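Local coordinates for protein putative alcohol dehydrogenase (Sinorhizobium meliloti, PDB 4J6F) that probably acts as a zinc-binding, NAD(P)-dependent alcohol dehydrogenase of the medium-chain dehydrogenase/reductase family, at residues L39-L45 and V80-A84. Sequence-based numbering, arbitrary orientation.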
ATOM      1  N   LEU A  39     -25.898   4.718 -23.776  1.00 36.42           N
ATOM      2  CA  LEU A  39     -25.612   5.713 -22.756  1.00 35.31           C
ATOM      3  C   LEU A  39     -25.375   7.060 -23.441  1.00 37.34           C
ATOM      4  O   LEU A  39     -24.483   7.182 -24.274  1.00 37.95           O
ATOM      5  CB  LEU A  39     -24.391   5.302 -21.953  1.00 34.06           C
ATOM      6  CG  LEU A  39     -23.896   6.313 -20.924  1.00 33.98           C
ATOM      7  CD1 LEU A  39     -24.878   6.382 -19.770  1.00 34.92           C
ATOM      8  CD2 LEU A  39     -22.514   5.928 -20.420  1.00 32.43           C
ATOM      9  N   THR A  40     -26.167   8.065 -23.071  1.00 38.89           N
ATOM     10  CA  THR A  40     -26.249   9.328 -23.817  1.00 38.22           C
ATOM     11  C   THR A  40     -25.644  10.532 -23.093  1.00 39.36           C
ATOM     12  O   THR A  40     -25.603  11.631 -23.640  1.00 44.09           O
ATOM     13  CB  THR A  40     -27.710   9.653 -24.182  1.00 37.53           C
ATOM     14  OG1 THR A  40     -28.457   9.895 -22.987  1.00 38.57           O
ATOM     15  CG2 THR A  40     -28.350   8.496 -24.931  1.00 36.19           C
ATOM     16  N   GLY A  41     -25.172  10.320 -21.873  1.00 36.50           N
ATOM     17  CA  GLY A  41     -24.541  11.365 -21.077  1.00 36.43           C
ATOM     18  C   GLY A  41     -24.580  10.858 -19.655  1.00 38.66           C
ATOM     19  O   GLY A  41     -25.183   9.805 -19.403  1.00 40.09           O
ATOM     20  N   HIS A  42     -23.945  11.577 -18.725  1.00 37.74           N
ATOM     21  CA  HIS A  42     -23.983  11.196 -17.304  1.00 35.64           C
ATOM     22  C   HIS A  42     -25.326  11.550 -16.641  1.00 36.37           C
ATOM     23  O   HIS A  42     -26.019  12.481 -17.072  1.00 37.21           O
ATOM     24  CB  HIS A  42     -22.824  11.809 -16.522  1.00 34.95           C
ATOM     25  CG  HIS A  42     -21.475  11.347 -16.977  1.00 36.78           C
ATOM     26  ND1 HIS A  42     -21.001  10.073 -16.739  1.00 36.88           N
ATOM     27  CD2 HIS A  42     -20.489  11.996 -17.643  1.00 37.33           C
ATOM     28  CE1 HIS A  42     -19.787   9.955 -17.251  1.00 35.43           C
ATOM     29  NE2 HIS A  42     -19.454  11.108 -17.802  1.00 36.31           N
ATOM     30  N   GLY A  43     -25.679  10.797 -15.598  1.00 34.98           N
ATOM     31  CA  GLY A  43     -26.949  10.973 -14.906  1.00 36.39           C
ATOM     32  C   GLY A  43     -27.621   9.664 -14.527  1.00 38.33           C
ATOM     33  O   GLY A  43     -26.952   8.639 -14.298  1.00 39.77           O
ATOM     34  N   GLY A  44     -28.950   9.689 -14.467  1.00 37.55           N
ATOM     35  CA  GLY A  44     -29.715   8.534 -14.002  1.00 37.33           C
ATOM     36  C   GLY A  44     -30.146   7.593 -15.109  1.00 37.16           C
ATOM     37  O   GLY A  44     -29.832   7.813 -16.272  1.00 37.85           O
ATOM     38  N   LEU A  45     -31.017   6.662 -14.792  1.00 37.12           N
ATOM     39  CA  LEU A  45     -31.377   5.634 -15.735  1.00 36.87           C
ATOM     40  C   LEU A  45     -31.900   6.263 -17.015  1.00 40.10           C
ATOM     41  O   LEU A  45     -31.758   5.694 -18.081  1.00 42.36           O
ATOM     42  CB  LEU A  45     -32.446   4.727 -15.142  1.00 35.86           C
ATOM     43  CG  LEU A  45     -32.064   3.812 -13.988  1.00 35.40           C
ATOM     44  CD1 LEU A  45     -33.288   3.059 -13.523  1.00 36.26           C
ATOM     45  CD2 LEU A  45     -30.986   2.834 -14.401  1.00 33.97           C
ATOM     46  N   VAL A  80     -19.742   4.576 -14.290  1.00 23.90           N
ATOM     47  CA  VAL A  80     -19.451   5.353 -15.492  1.00 23.77           C
ATOM     48  C   VAL A  80     -20.658   6.222 -15.846  1.00 26.83           C
ATOM     49  O   VAL A  80     -20.506   7.393 -16.161  1.00 28.11           O
ATOM     50  CB  VAL A  80     -19.032   4.468 -16.678  1.00 22.15           C
ATOM     51  CG1 VAL A  80     -19.091   5.230 -17.989  1.00 22.03           C
ATOM     52  CG2 VAL A  80     -17.635   3.921 -16.461  1.00 21.51           C
ATOM     53  N   ARG A  81     -21.859   5.657 -15.765  1.00 27.89           N
ATOM     54  CA  ARG A  81     -23.065   6.392 -16.117  1.00 29.05           C
ATOM     55  C   ARG A  81     -23.263   7.555 -15.169  1.00 32.44           C
ATOM     56  O   ARG A  81     -23.530   8.666 -15.608  1.00 36.33           O
ATOM     57  CB  ARG A  81     -24.273   5.471 -16.084  1.00 28.31           C
ATOM     58  CG  ARG A  81     -25.573   6.077 -16.587  1.00 27.79           C
ATOM     59  CD  ARG A  81     -26.741   5.226 -16.120  1.00 27.19           C
ATOM     60  NE  ARG A  81     -27.031   5.546 -14.728  1.00 28.30           N
ATOM     61  CZ  ARG A  81     -27.358   4.665 -13.787  1.00 28.70           C
ATOM     62  NH1 ARG A  81     -27.454   3.377 -14.067  1.00 27.38           N
ATOM     63  NH2 ARG A  81     -27.593   5.084 -12.550  1.00 31.40           N
ATOM     64  N   GLU A  82     -23.114   7.311 -13.869  1.00 32.97           N
ATOM     65  CA  GLU A  82     -23.235   8.382 -12.865  1.00 33.45           C
ATOM     66  C   GLU A  82     -22.084   9.392 -12.906  1.00 33.50           C
ATOM     67  O   GLU A  82     -22.253  10.519 -12.462  1.00 34.66           O
ATOM     68  CB  GLU A  82     -23.366   7.804 -11.459  1.00 33.87           C
ATOM     69  CG  GLU A  82     -24.508   6.817 -11.346  1.00 39.52           C
ATOM     70  CD  GLU A  82     -24.707   6.275  -9.944  1.00 45.22           C
ATOM     71  OE1 GLU A  82     -23.716   5.849  -9.321  1.00 44.58           O
ATOM     72  OE2 GLU A  82     -25.865   6.268  -9.468  1.00 49.91           O
ATOM     73  N   GLY A  83     -20.928   8.996 -13.449  1.00 31.84           N
ATOM     74  CA  GLY A  83     -19.728   9.830 -13.420  1.00 30.78           C
ATOM     75  C   GLY A  83     -19.178   9.860 -12.003  1.00 31.94           C
ATOM     76  O   GLY A  83     -18.622  10.862 -11.540  1.00 34.38           O
ATOM     77  N   ALA A  84     -19.313   8.741 -11.310  1.00 29.60           N
ATOM     78  CA  ALA A  84     -19.053   8.714  -9.893  1.00 28.97           C
ATOM     79  C   ALA A  84     -17.615   8.401  -9.493  1.00 31.22           C
ATOM     80  O   ALA A  84     -17.389   7.929  -8.380  1.00 33.92           O
ATOM     81  CB  ALA A  84     -19.992   7.732  -9.237  1.00 28.59           C
TER
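The glycine-rich segment 39-45, the end of strand 33-39 and the loop that follows it toward strand 48-51, packs against the C-terminal end of helix 75-82 and hydrogen-bonds to it in the GroES-like part of this medium-chain dehydrogenase fold, illustrating how a loop can supply donors to a carbonyl in the last turn of a helix. The helix finishes in a Schellman motif with Gly83, at positive phi, as its C-prime residue. There Arg81 O accepts two hydrogen bonds from opposite faces of its carbonyl plane: the backbone N of Gly43 at 3.0 Å and ND1 of His42 at 3.1 Å. The imidazole approaches edge-on, Arg81 O lying in its ring plane, while ND1 stands well above the carbonyl plane (66°). The ring also meets Phe106 edge-to-face.

The reverse exchange runs through the arginine itself. With CG anti to the backbone N (chi1 -173°) and the chain bent at chi3, its guanidinium lies beside the loop backbone, and CD2 of Leu45 packs over one face, 3.6 Å from Arg81 NH1. CD1 of Leu39 lies against CB and CG of Arg81, the two side chains crossing at about a right angle. A leucine in place of Arg81 would probably leave Gly43 O without this donor and Leu45 without the flat group it packs on. The bond at stake is nearly straight: NE reaches Gly43 O at 3.1 Å with an N-H...O angle of 168°, the oxygen lying in the guanidinium plane.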